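Local coordinates for protein 6-carboxyhexanoate--coa ligase (Bacillus subtilis, PDB 5FLG) that belongs to the 6-carboxyhexanoate--CoA ligase family of enzymes and, in a two-chain assembly, holds phosphoaminophosphonic acid-adenylate ester, pimelic acid and magnesium, at residues Gly24-Ser29 and His54-Pro59; His82-Ser87 and Gln213-Met218; Lys143-Ser148 and His243-Gln248; Met150-Ala155 and Ile250-Glu255. One frame throughout, in Å; residues are numbered along the deposited sequence.

Contacts 1 and 3 touch the same nucleotide, phosphoaminophosphonic acid-adenylate ester, and converge on its phosphates, where H27 and R146 bind one oxygen; of the two, contact 3 alone also reads the adenine, with backbone atoms. Contact 2, about 26 Å from contact 1 between centres, lies at the edge of the mixed sheet and holds pimelic acid through an arginine. Contact 4 is the buried one, a parallel strand pair sealed by indole and aliphatic packing; the other three are partly buried and more polar. Contacts 3 and 4 adjoin in sequence, since helix 238-247 leads into strand 250-252, and M150 of contact 4 also touches the nucleotide.

Contact 1 (Gly24-Ser29 and His54-Pro59); sequences GGKHIS and HSRGKP. With ANP (phosphoaminophosphonic acid-adenylate ester), chain D.
A classic beta bulge, in which I28 and S29 of strand 26-36 both face A15, meets the type I turn H54-G57 at the phosphate end of the nucleotide pocket. R56, the third residue of that turn, grips the carbonyl oxygen of H27 side-on: NH2 donates to H27 O at 2.9 Å and NE to the same atom at 3.2 Å, with the oxygen in the guanidinium plane. A bend at chi3 (56°) turns this edge to the strand, while NH1 binds D196 O. Over one guanidinium face runs the extended chain of K26, its CE 3.6 Å from R56 NH2. Lysine is long enough to go on past the arginine, and its NZ meets a lone pair of R56 O at 2.9 Å; E224, salt-bridged to K26 and only weakly paired with R56, probably offsets part of the positive charge. I28 packs its CG2 3.5 Å from H54 CB and its CG1 near P59 CB, while CD1 rests against R56 O. Glycine suits position 57 because the backbone there takes a phi of 120°. R56 N donates to H54 ND1 at 3.0 Å in the ring plane, which fixes the ring's rotation; I28 O lies over one face. H54 NE2 donates almost straight (171°) to ANP O2G at 2.8 Å, while H27 NE2 reaches ANP O2B at 2.7 Å. The turn thus supplies both first-shell H54 and, behind it, second-shell R56, which probably steadies the H27 backbone; with H54 ND1 accepting, NE2 is left as the donor to phosphate.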
# COMPACT_ATOMS: atom_id res chain seq x y z
N GLY A 24 -16.00 -1.45 5.93
CA GLY A 24 -16.84 -2.53 6.49
C GLY A 24 -16.60 -3.89 5.86
O GLY A 24 -17.35 -4.83 6.08
N GLY A 25 -15.54 -4.01 5.07
CA GLY A 25 -15.30 -5.24 4.32
C GLY A 25 -15.04 -6.45 5.20
O GLY A 25 -14.93 -6.32 6.43
N LYS A 26 -15.06 -7.63 4.59
CA LYS A 26 -14.52 -8.84 5.18
C LYS A 26 -13.00 -8.87 5.03
O LYS A 26 -12.49 -8.74 3.92
CB LYS A 26 -15.11 -10.07 4.49
CG LYS A 26 -14.66 -11.39 5.10
CD LYS A 26 -15.23 -12.58 4.36
CE LYS A 26 -14.57 -13.86 4.83
NZ LYS A 26 -14.85 -15.03 3.94
N HIS A 27 -12.30 -8.93 6.16
CA HIS A 27 -10.86 -9.17 6.21
C HIS A 27 -10.53 -10.48 5.51
O HIS A 27 -11.09 -11.51 5.84
CB HIS A 27 -10.40 -9.26 7.69
CG HIS A 27 -8.96 -9.67 7.86
ND1 HIS A 27 -7.91 -8.87 7.46
CD2 HIS A 27 -8.40 -10.79 8.36
CE1 HIS A 27 -6.77 -9.49 7.68
NE2 HIS A 27 -7.03 -10.66 8.24
N ILE A 28 -9.68 -10.44 4.51
CA ILE A 28 -9.32 -11.69 3.83
C ILE A 28 -7.95 -12.17 4.32
O ILE A 28 -7.80 -13.30 4.84
CB ILE A 28 -9.22 -11.52 2.30
CG1 ILE A 28 -10.59 -11.19 1.69
CG2 ILE A 28 -8.66 -12.79 1.68
CD1 ILE A 28 -11.55 -12.35 1.75
N SER A 29 -6.97 -11.30 4.18
CA SER A 29 -5.59 -11.64 4.50
C SER A 29 -4.80 -10.44 5.03
O SER A 29 -5.08 -9.30 4.71
CB SER A 29 -4.89 -12.19 3.26
OG SER A 29 -3.60 -12.66 3.59
N HIS A 54 -6.34 -16.64 -1.24
CA HIS A 54 -6.72 -16.97 0.12
C HIS A 54 -8.00 -17.80 0.14
O HIS A 54 -8.95 -17.50 -0.57
CB HIS A 54 -6.88 -15.71 0.96
CG HIS A 54 -6.68 -15.94 2.42
ND1 HIS A 54 -7.54 -16.72 3.17
CD2 HIS A 54 -5.61 -15.71 3.22
CE1 HIS A 54 -7.08 -16.82 4.40
NE2 HIS A 54 -5.89 -16.25 4.44
N SER A 55 -8.06 -18.78 1.04
CA SER A 55 -9.24 -19.61 1.22
C SER A 55 -10.45 -18.84 1.77
O SER A 55 -11.56 -19.35 1.75
CB SER A 55 -8.91 -20.75 2.19
OG SER A 55 -8.66 -20.26 3.51
N ARG A 56 -10.25 -17.65 2.34
CA ARG A 56 -11.37 -16.86 2.79
C ARG A 56 -12.01 -16.09 1.61
O ARG A 56 -13.00 -15.39 1.79
CB ARG A 56 -10.95 -15.91 3.92
CG ARG A 56 -10.65 -16.63 5.23
CD ARG A 56 -9.99 -15.75 6.29
NE ARG A 56 -10.76 -14.55 6.61
CZ ARG A 56 -11.72 -14.49 7.53
NH1 ARG A 56 -12.10 -15.58 8.18
NH2 ARG A 56 -12.39 -13.36 7.70
N GLY A 57 -11.45 -16.23 0.42
CA GLY A 57 -12.04 -15.66 -0.79
C GLY A 57 -11.12 -14.66 -1.51
O GLY A 57 -10.02 -14.34 -1.04
N LYS A 58 -11.63 -14.09 -2.59
CA LYS A 58 -10.86 -13.20 -3.46
C LYS A 58 -11.08 -11.74 -3.02
O LYS A 58 -12.21 -11.30 -2.85
CB LYS A 58 -11.31 -13.40 -4.91
CG LYS A 58 -11.13 -12.19 -5.80
CD LYS A 58 -11.89 -12.32 -7.11
CE LYS A 58 -12.25 -10.95 -7.68
NZ LYS A 58 -12.70 -11.06 -9.09
N PRO A 59 -9.99 -11.00 -2.78
CA PRO A 59 -10.11 -9.60 -2.35
C PRO A 59 -10.52 -8.65 -3.48
O PRO A 59 -10.32 -8.97 -4.65
CB PRO A 59 -8.72 -9.27 -1.84
CG PRO A 59 -7.82 -10.17 -2.59
CD PRO A 59 -8.59 -11.44 -2.84
PG ANP D . -3.50 -14.89 6.61
O1G ANP D . -3.38 -14.48 5.17
O2G ANP D . -4.45 -16.05 6.79
O3G ANP D . -2.22 -15.13 7.33
PB ANP D . -4.03 -13.22 9.01
O1B ANP D . -2.56 -13.22 9.28
O2B ANP D . -4.91 -12.04 9.23
N3B ANP D . -4.26 -13.53 7.32
PA ANP D . -3.97 -15.73 10.41
O1A ANP D . -4.73 -16.96 10.24
O2A ANP D . -2.50 -15.63 10.12
O3A ANP D . -4.73 -14.48 9.73
O5' ANP D . -4.20 -15.33 12.00
C5' ANP D . -5.39 -15.67 12.65
C4' ANP D . -5.89 -14.47 13.45
O4' ANP D . -4.86 -14.05 14.35
C3' ANP D . -6.22 -13.28 12.56
O3' ANP D . -7.59 -13.27 12.19
C2' ANP D . -5.94 -12.11 13.47
O2' ANP D . -7.05 -11.94 14.34
C1' ANP D . -4.77 -12.62 14.26
N9 ANP D . -3.53 -12.16 13.62
C8 ANP D . -2.95 -12.62 12.46
N7 ANP D . -1.77 -11.99 12.26
C5 ANP D . -1.62 -11.09 13.27
C6 ANP D . -0.64 -10.06 13.67
N6 ANP D . 0.45 -9.80 12.94
N1 ANP D . -0.86 -9.36 14.80
C2 ANP D . -1.95 -9.56 15.54
N3 ANP D . -2.87 -10.52 15.31
C4 ANP D . -2.79 -11.21 14.14

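Contact 2 (His82-Ser87 and Gln213-Met218); sequences HTNEVS and QRITAM. With PML (pimelic acid), chain C.
With its CG swung beside the backbone N (chi1 -54°) and its chain kinked at chi3 (68°), R214 lies alongside T83, both side chains pointing the same way from a parallel strand pair at the edge of the mixed sheet, where strand 81-84 is outermost within the chain. T83 places its hydroxyl in the guanidinium plane, where R214 NH1 donates to OG1 at 3.0 Å. The guanidinium thus held presents another edge to pimelic acid, NE bonding O11 at 3.0 Å and NH2 bonding O12 at 3.2 Å. Arginine fits because its planar cation can pair two N-H groups with the two oxygens of one carboxylate; Y200, Y212, S195 and R171 bind the same ligand. Strand bonding follows a parallel register, with R214 N donating to H82 O and N84 N to R214 O. On the opposite sheet face from T83 and R214, N84 adds its amide: ND2 reaches R214 O at 3.0 Å, from above the carbonyl plane and opposite N84 N. The same ND2 binds Q213 OE1 at 2.9 Å, and the bent glutamine also brings that oxygen to the edge of the H82 ring, 3.3 Å from CD2. Helix 89-102 covers this face. Past the strands T216 N donates to N84 O, continuing the backbone bonding, and T216 OG1 then stands in for a carbonyl, accepting from V86 N at 3.1 Å.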
# COMPACT_ATOMS: atom_id res chain seq x y z
N HIS A 82 6.30 -27.68 21.10
CA HIS A 82 5.77 -29.01 21.39
C HIS A 82 4.40 -29.16 20.69
O HIS A 82 3.60 -28.21 20.65
CB HIS A 82 5.62 -29.21 22.90
CG HIS A 82 5.10 -30.57 23.27
ND1 HIS A 82 5.73 -31.73 22.89
CD2 HIS A 82 3.94 -30.95 23.87
CE1 HIS A 82 4.97 -32.77 23.21
NE2 HIS A 82 3.89 -32.32 23.82
N THR A 83 4.22 -30.29 20.01
CA THR A 83 3.00 -30.55 19.31
C THR A 83 2.12 -31.48 20.13
O THR A 83 2.49 -32.59 20.44
CB THR A 83 3.23 -31.18 17.91
OG1 THR A 83 4.00 -30.27 17.11
CG2 THR A 83 1.90 -31.43 17.24
N ASN A 84 0.94 -30.99 20.51
CA ASN A 84 -0.02 -31.79 21.22
C ASN A 84 -1.03 -32.30 20.23
O ASN A 84 -1.87 -31.53 19.74
CB ASN A 84 -0.75 -30.93 22.26
CG ASN A 84 0.20 -30.29 23.24
OD1 ASN A 84 0.65 -30.94 24.17
ND2 ASN A 84 0.61 -29.06 22.97
N GLU A 85 -1.04 -33.61 20.04
CA GLU A 85 -1.98 -34.25 19.12
C GLU A 85 -3.27 -34.49 19.87
O GLU A 85 -3.28 -35.13 20.90
CB GLU A 85 -1.41 -35.59 18.64
CG GLU A 85 0.01 -35.50 18.10
CD GLU A 85 0.04 -35.18 16.62
OE1 GLU A 85 -1.01 -35.30 15.96
OE2 GLU A 85 1.12 -34.81 16.10
N VAL A 86 -4.37 -33.97 19.35
CA VAL A 86 -5.65 -34.23 19.93
C VAL A 86 -6.59 -34.72 18.83
O VAL A 86 -6.25 -34.67 17.66
CB VAL A 86 -6.23 -32.97 20.61
CG1 VAL A 86 -5.35 -32.53 21.78
CG2 VAL A 86 -6.37 -31.86 19.59
N SER A 87 -7.74 -35.24 19.21
CA SER A 87 -8.61 -35.94 18.27
C SER A 87 -9.81 -35.12 17.84
O SER A 87 -10.51 -35.48 16.89
CB SER A 87 -9.07 -37.23 18.93
OG SER A 87 -7.97 -37.86 19.57
N GLN A 213 3.04 -24.22 22.22
CA GLN A 213 2.35 -25.48 22.39
C GLN A 213 1.30 -25.60 21.31
O GLN A 213 0.25 -24.99 21.41
CB GLN A 213 1.70 -25.54 23.77
CG GLN A 213 2.69 -25.61 24.93
CD GLN A 213 3.25 -27.00 25.14
OE1 GLN A 213 2.62 -28.02 24.81
NE2 GLN A 213 4.47 -27.06 25.65
N ARG A 214 1.64 -26.29 20.21
CA ARG A 214 0.69 -26.46 19.14
C ARG A 214 -0.40 -27.43 19.56
O ARG A 214 -0.12 -28.45 20.15
CB ARG A 214 1.40 -27.03 17.89
CG ARG A 214 2.59 -26.22 17.48
CD ARG A 214 3.33 -26.82 16.31
NE ARG A 214 2.52 -26.78 15.10
CZ ARG A 214 2.27 -27.82 14.33
NH1 ARG A 214 2.70 -29.02 14.66
NH2 ARG A 214 1.56 -27.67 13.22
N ILE A 215 -1.63 -27.17 19.13
CA ILE A 215 -2.73 -28.03 19.40
C ILE A 215 -3.44 -28.35 18.08
O ILE A 215 -3.95 -27.46 17.39
CB ILE A 215 -3.69 -27.34 20.38
CG1 ILE A 215 -2.96 -26.99 21.69
CG2 ILE A 215 -4.88 -28.23 20.64
CD1 ILE A 215 -3.76 -26.18 22.68
N THR A 216 -3.46 -29.62 17.69
CA THR A 216 -3.69 -29.95 16.28
C THR A 216 -5.15 -29.82 15.81
O THR A 216 -5.40 -29.67 14.63
CB THR A 216 -3.21 -31.36 15.92
OG1 THR A 216 -3.89 -32.34 16.72
CG2 THR A 216 -1.72 -31.45 16.08
N ALA A 217 -6.08 -29.75 16.74
CA ALA A 217 -7.44 -29.39 16.39
C ALA A 217 -7.98 -28.40 17.41
O ALA A 217 -8.12 -28.74 18.59
CB ALA A 217 -8.32 -30.63 16.36
N MET A 218 -8.42 -27.24 16.93
CA MET A 218 -8.92 -26.18 17.84
C MET A 218 -10.31 -25.68 17.41
O MET A 218 -10.93 -24.85 18.08
CB MET A 218 -7.94 -25.01 17.88
CG MET A 218 -6.66 -25.30 18.64
SD MET A 218 -6.94 -25.32 20.42
CE MET A 218 -6.79 -23.59 20.83
C1 PML C . 0.79 -23.81 13.65
O11 PML C . 1.71 -23.97 14.52
O12 PML C . 0.58 -24.70 12.75
C2 PML C . -0.28 -22.75 13.97
C3 PML C . -0.54 -21.68 12.92
C4 PML C . -1.99 -21.17 12.91
C5 PML C . -2.15 -19.67 12.97
C6 PML C . -3.09 -19.08 11.92
C7 PML C . -2.63 -19.39 10.49
O71 PML C . -1.50 -19.00 10.12
O72 PML C . -3.44 -19.92 9.69

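Contact 3 (Lys143-Ser148 and His243-Gln248); sequences KGVRVS and HDLEKQ. With ANP (phosphoaminophosphonic acid-adenylate ester), chain D.
The carbonyl oxygen of L245, near the C-terminal end of helix 238-247, is gripped by several groups: S148 N donates to it at 3.2 Å, V147 CA sends a C-H toward it at 3.5 Å, and K181 NZ binds it as well. Fixed in this way, the V147 backbone turns its polar atoms to the nucleotide and reads the adenine edge. V147 N donates to ANP N1 at 2.8 Å, and ANP N6 returns a bond to V147 O, also at 2.8 Å. R146, bent at chi2 (79°) and extended beyond it, runs across the base so that N7 lies against one guanidinium face. Beyond the base, R146 NH1 donates to ANP O2B at 3.1 Å and NH2 to ANP O1B at 3.2 Å; arginine suits this place because its flat group can lie against the base and still reach phosphate oxygens. Outside partners, R124 O for NH1 and E32 for NH2, help to set the group. E246 lays its aliphatic CG 3.4 Å from R146 O. V145 and V147 offer compact apolar branches to L245, and both V147 and L245 rest on V182, wedging the adenine-binding loop between helix 238-247 and helix 170-184, with strand 8-17 beside S148.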
# COMPACT_ATOMS: atom_id res chain seq x y z
N LYS A 143 -10.32 -3.43 14.78
CA LYS A 143 -9.07 -3.33 14.09
C LYS A 143 -8.07 -4.27 14.79
O LYS A 143 -7.44 -5.11 14.16
CB LYS A 143 -8.59 -1.89 14.06
CG LYS A 143 -7.15 -1.75 13.62
CD LYS A 143 -6.82 -0.34 13.17
CE LYS A 143 -5.34 -0.26 12.80
NZ LYS A 143 -5.07 0.78 11.77
N GLY A 144 -8.13 -4.29 16.11
CA GLY A 144 -7.23 -5.09 16.89
C GLY A 144 -5.84 -4.53 16.86
O GLY A 144 -5.61 -3.46 16.31
N VAL A 145 -4.93 -5.17 17.58
CA VAL A 145 -3.56 -4.72 17.62
C VAL A 145 -2.80 -5.62 16.69
O VAL A 145 -2.85 -6.84 16.81
CB VAL A 145 -2.97 -4.84 19.05
CG1 VAL A 145 -1.47 -4.60 19.05
CG2 VAL A 145 -3.67 -3.87 20.00
N ARG A 146 -2.07 -5.03 15.76
CA ARG A 146 -1.44 -5.80 14.69
C ARG A 146 0.06 -5.83 14.91
O ARG A 146 0.73 -4.84 14.78
CB ARG A 146 -1.76 -5.23 13.32
CG ARG A 146 -1.37 -6.17 12.17
CD ARG A 146 -2.38 -7.31 11.93
NE ARG A 146 -1.81 -8.28 10.96
CZ ARG A 146 -2.41 -9.35 10.45
NH1 ARG A 146 -3.65 -9.68 10.78
NH2 ARG A 146 -1.71 -10.17 9.65
N VAL A 147 0.58 -6.97 15.31
CA VAL A 147 1.99 -7.14 15.53
C VAL A 147 2.72 -7.09 14.19
O VAL A 147 2.29 -7.69 13.21
CB VAL A 147 2.27 -8.48 16.22
CG1 VAL A 147 3.76 -8.65 16.48
CG2 VAL A 147 1.48 -8.55 17.53
N SER A 148 3.76 -6.27 14.14
CA SER A 148 4.43 -6.01 12.91
C SER A 148 5.96 -6.06 13.10
O SER A 148 6.45 -6.11 14.23
CB SER A 148 3.97 -4.65 12.43
OG SER A 148 4.43 -4.40 11.13
N HIS A 243 2.64 0.01 21.20
CA HIS A 243 3.68 0.58 20.37
C HIS A 243 4.84 -0.40 20.20
O HIS A 243 5.31 -0.63 19.08
CB HIS A 243 4.14 1.91 20.96
CG HIS A 243 5.21 2.57 20.16
ND1 HIS A 243 6.55 2.34 20.37
CD2 HIS A 243 5.13 3.37 19.06
CE1 HIS A 243 7.25 3.02 19.49
NE2 HIS A 243 6.42 3.65 18.69
N ASP A 244 5.22 -1.07 21.29
CA ASP A 244 6.22 -2.13 21.21
C ASP A 244 5.80 -3.22 20.23
O ASP A 244 6.62 -3.68 19.44
CB ASP A 244 6.46 -2.79 22.57
CG ASP A 244 7.01 -1.82 23.60
OD1 ASP A 244 7.75 -0.90 23.18
OD2 ASP A 244 6.72 -1.99 24.81
N LEU A 245 4.58 -3.71 20.35
CA LEU A 245 4.13 -4.79 19.48
C LEU A 245 4.10 -4.38 18.01
O LEU A 245 4.37 -5.18 17.11
CB LEU A 245 2.76 -5.31 19.91
CG LEU A 245 2.76 -5.97 21.29
CD1 LEU A 245 1.34 -6.16 21.77
CD2 LEU A 245 3.49 -7.30 21.26
N GLU A 246 3.75 -3.13 17.76
CA GLU A 246 3.66 -2.65 16.39
C GLU A 246 5.00 -2.23 15.80
O GLU A 246 5.21 -2.40 14.60
CB GLU A 246 2.62 -1.53 16.28
CG GLU A 246 1.21 -2.03 16.63
CD GLU A 246 0.11 -1.00 16.44
OE1 GLU A 246 0.38 0.21 16.53
OE2 GLU A 246 -1.07 -1.42 16.25
N LYS A 247 5.96 -1.81 16.64
CA LYS A 247 7.13 -1.09 16.12
C LYS A 247 8.52 -1.71 16.37
O LYS A 247 9.50 -1.33 15.72
CB LYS A 247 7.13 0.34 16.62
CG LYS A 247 5.92 1.13 16.13
CD LYS A 247 5.93 1.24 14.61
CE LYS A 247 5.57 2.64 14.15
NZ LYS A 247 4.09 2.82 14.15
N GLN A 248 8.61 -2.67 17.28
CA GLN A 248 9.91 -3.20 17.68
C GLN A 248 10.36 -4.31 16.71
O GLN A 248 9.65 -5.28 16.50
CB GLN A 248 9.82 -3.73 19.09
CG GLN A 248 11.14 -4.17 19.69
CD GLN A 248 10.95 -5.34 20.65
OE1 GLN A 248 10.06 -6.18 20.45
NE2 GLN A 248 11.78 -5.40 21.69
PG ANP D . -3.50 -14.89 6.61
O1G ANP D . -3.38 -14.48 5.17
O2G ANP D . -4.45 -16.05 6.79
O3G ANP D . -2.22 -15.13 7.33
PB ANP D . -4.03 -13.22 9.01
O1B ANP D . -2.56 -13.22 9.28
O2B ANP D . -4.91 -12.04 9.23
N3B ANP D . -4.26 -13.53 7.32
PA ANP D . -3.97 -15.73 10.41
O1A ANP D . -4.73 -16.96 10.24
O2A ANP D . -2.50 -15.63 10.12
O3A ANP D . -4.73 -14.48 9.73
O5' ANP D . -4.20 -15.33 12.00
C5' ANP D . -5.39 -15.67 12.65
C4' ANP D . -5.89 -14.47 13.45
O4' ANP D . -4.86 -14.05 14.35
C3' ANP D . -6.22 -13.28 12.56
O3' ANP D . -7.59 -13.27 12.19
C2' ANP D . -5.94 -12.11 13.47
O2' ANP D . -7.05 -11.94 14.34
C1' ANP D . -4.77 -12.62 14.26
N9 ANP D . -3.53 -12.16 13.62
C8 ANP D . -2.95 -12.62 12.46
N7 ANP D . -1.77 -11.99 12.26
C5 ANP D . -1.62 -11.09 13.27
C6 ANP D . -0.64 -10.06 13.67
N6 ANP D . 0.45 -9.80 12.94
N1 ANP D . -0.86 -9.36 14.80
C2 ANP D . -1.95 -9.56 15.54
N3 ANP D . -2.87 -10.52 15.31
C4 ANP D . -2.79 -11.21 14.14

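Contact 4 (Met150-Ala155 and Ile250-Glu255); sequences MDWPDA and ILIEWE
I252 lies over the indole of W152, its CG2 3.6 Å from the centroid of the five-membered ring and only 16° off the ring normal, a clear CH-pi contact. With CG1 beside the backbone N (chi1 -54°), CG2 falls anti to it, and CB follows CG2 onto the ring, 3.5 Å from W152 CG. A beta-branched residue can lay two carbons on a broad aromatic face in this way. The pair lies at the end of a small parallel sheet in which strand 250-252 runs between strands 74-76 and 150-151. Across it, D151 N donates to I250 O at 3.1 Å and I252 N to D151 O at 2.9 Å, while M150 CA sets a C-H against I250 O. M150 and I250 share one face, packing CB on CB, and the methionine's flexible thioether end reaches the bound nucleotide. On the other face D151 is a buried acid: OD1 takes W152 N at 2.7 Å, and OD2 makes a salt bridge with R33 and accepts from the backbone N of L34. L251 CD2 covers the aspartate's CB. P153 stands at the N-cap position, its ring restricting phi just before helix 154-164; OD1 of N156 in that helix accepts from both W152 NE1 and W254 N, and F157 meets W152 edge-to-face. At the turn into that helix, P153 CD rests 3.5 Å from I252 O.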
# COMPACT_ATOMS: atom_id res chain seq x y z
N MET A 150 8.30 -8.22 12.37
CA MET A 150 8.99 -9.44 12.75
C MET A 150 9.08 -10.35 11.53
O MET A 150 8.24 -10.26 10.63
CB MET A 150 8.30 -10.14 13.88
CG MET A 150 6.97 -10.80 13.51
SD MET A 150 5.63 -9.61 13.38
CE MET A 150 4.20 -10.67 13.35
N ASP A 151 10.08 -11.21 11.49
CA ASP A 151 10.24 -12.15 10.35
C ASP A 151 11.31 -13.16 10.72
O ASP A 151 11.94 -13.05 11.79
CB ASP A 151 10.69 -11.38 9.12
CG ASP A 151 10.28 -12.06 7.78
OD1 ASP A 151 10.01 -13.27 7.76
OD2 ASP A 151 10.15 -11.32 6.79
N TRP A 152 11.50 -14.14 9.84
CA TRP A 152 12.34 -15.28 10.10
C TRP A 152 12.88 -15.70 8.74
O TRP A 152 12.14 -16.24 7.95
CB TRP A 152 11.48 -16.41 10.66
CG TRP A 152 12.26 -17.53 11.23
CD1 TRP A 152 13.54 -17.86 10.94
CD2 TRP A 152 11.75 -18.59 12.03
NE1 TRP A 152 13.89 -19.01 11.58
CE2 TRP A 152 12.80 -19.48 12.25
CE3 TRP A 152 10.50 -18.89 12.55
CZ2 TRP A 152 12.69 -20.54 13.14
CZ3 TRP A 152 10.36 -20.00 13.31
CH2 TRP A 152 11.44 -20.83 13.61
N PRO A 153 14.13 -15.33 8.43
CA PRO A 153 14.76 -15.74 7.18
C PRO A 153 14.54 -17.20 6.84
O PRO A 153 14.82 -18.13 7.66
CB PRO A 153 16.24 -15.44 7.42
CG PRO A 153 16.23 -14.31 8.45
CD PRO A 153 15.05 -14.60 9.33
N ASP A 154 13.93 -17.42 5.68
CA ASP A 154 13.54 -18.75 5.30
C ASP A 154 14.59 -19.84 5.53
O ASP A 154 14.27 -20.97 5.90
CB ASP A 154 13.12 -18.75 3.83
CG ASP A 154 12.26 -19.92 3.51
OD1 ASP A 154 11.16 -20.01 4.14
OD2 ASP A 154 12.78 -20.88 2.88
N ALA A 155 15.81 -19.56 5.18
CA ALA A 155 16.84 -20.62 5.18
C ALA A 155 17.06 -21.14 6.60
O ALA A 155 17.11 -22.35 6.86
CB ALA A 155 18.14 -20.06 4.60
N ILE A 250 12.10 -7.44 15.03
CA ILE A 250 12.58 -8.70 15.52
C ILE A 250 12.87 -9.60 14.32
O ILE A 250 12.05 -9.73 13.41
CB ILE A 250 11.52 -9.35 16.39
CG1 ILE A 250 11.32 -8.54 17.69
CG2 ILE A 250 11.94 -10.75 16.75
CD1 ILE A 250 12.35 -8.85 18.75
N LEU A 251 14.05 -10.20 14.31
CA LEU A 251 14.33 -11.33 13.43
C LEU A 251 14.52 -12.58 14.25
O LEU A 251 15.14 -12.55 15.31
CB LEU A 251 15.58 -11.09 12.61
CG LEU A 251 15.47 -10.05 11.52
CD1 LEU A 251 16.83 -9.83 10.86
CD2 LEU A 251 14.43 -10.44 10.48
N ILE A 252 13.95 -13.69 13.78
CA ILE A 252 14.15 -14.96 14.43
C ILE A 252 15.40 -15.64 13.81
O ILE A 252 15.53 -15.75 12.60
CB ILE A 252 12.94 -15.86 14.25
CG1 ILE A 252 11.68 -15.16 14.71
CG2 ILE A 252 13.17 -17.17 14.98
CD1 ILE A 252 11.68 -14.81 16.18
N GLU A 253 16.30 -16.12 14.65
CA GLU A 253 17.40 -16.94 14.18
C GLU A 253 17.57 -18.06 15.15
O GLU A 253 17.91 -17.83 16.32
CB GLU A 253 18.69 -16.15 14.06
CG GLU A 253 19.76 -16.93 13.32
CD GLU A 253 21.17 -16.43 13.57
OE1 GLU A 253 21.39 -15.20 13.60
OE2 GLU A 253 22.08 -17.30 13.67
N TRP A 254 17.29 -19.27 14.69
CA TRP A 254 17.51 -20.42 15.53
C TRP A 254 18.97 -20.87 15.42
O TRP A 254 19.53 -20.90 14.34
CB TRP A 254 16.61 -21.52 15.09
CG TRP A 254 16.96 -22.83 15.66
CD1 TRP A 254 16.71 -23.26 16.92
CD2 TRP A 254 17.58 -23.91 14.97
NE1 TRP A 254 17.15 -24.55 17.07
CE2 TRP A 254 17.67 -24.98 15.88
CE3 TRP A 254 18.03 -24.10 13.66
CZ2 TRP A 254 18.17 -26.23 15.52
CZ3 TRP A 254 18.56 -25.34 13.32
CH2 TRP A 254 18.64 -26.37 14.25
N GLU A 255 19.62 -21.02 16.57
CA GLU A 255 21.03 -21.44 16.61
C GLU A 255 21.14 -22.93 16.71
O GLU A 255 20.86 -23.52 17.77
CB GLU A 255 21.73 -20.83 17.84
CG GLU A 255 21.59 -19.32 17.94
CD GLU A 255 22.77 -18.59 17.34
OE1 GLU A 255 23.91 -18.88 17.74
OE2 GLU A 255 22.54 -17.68 16.51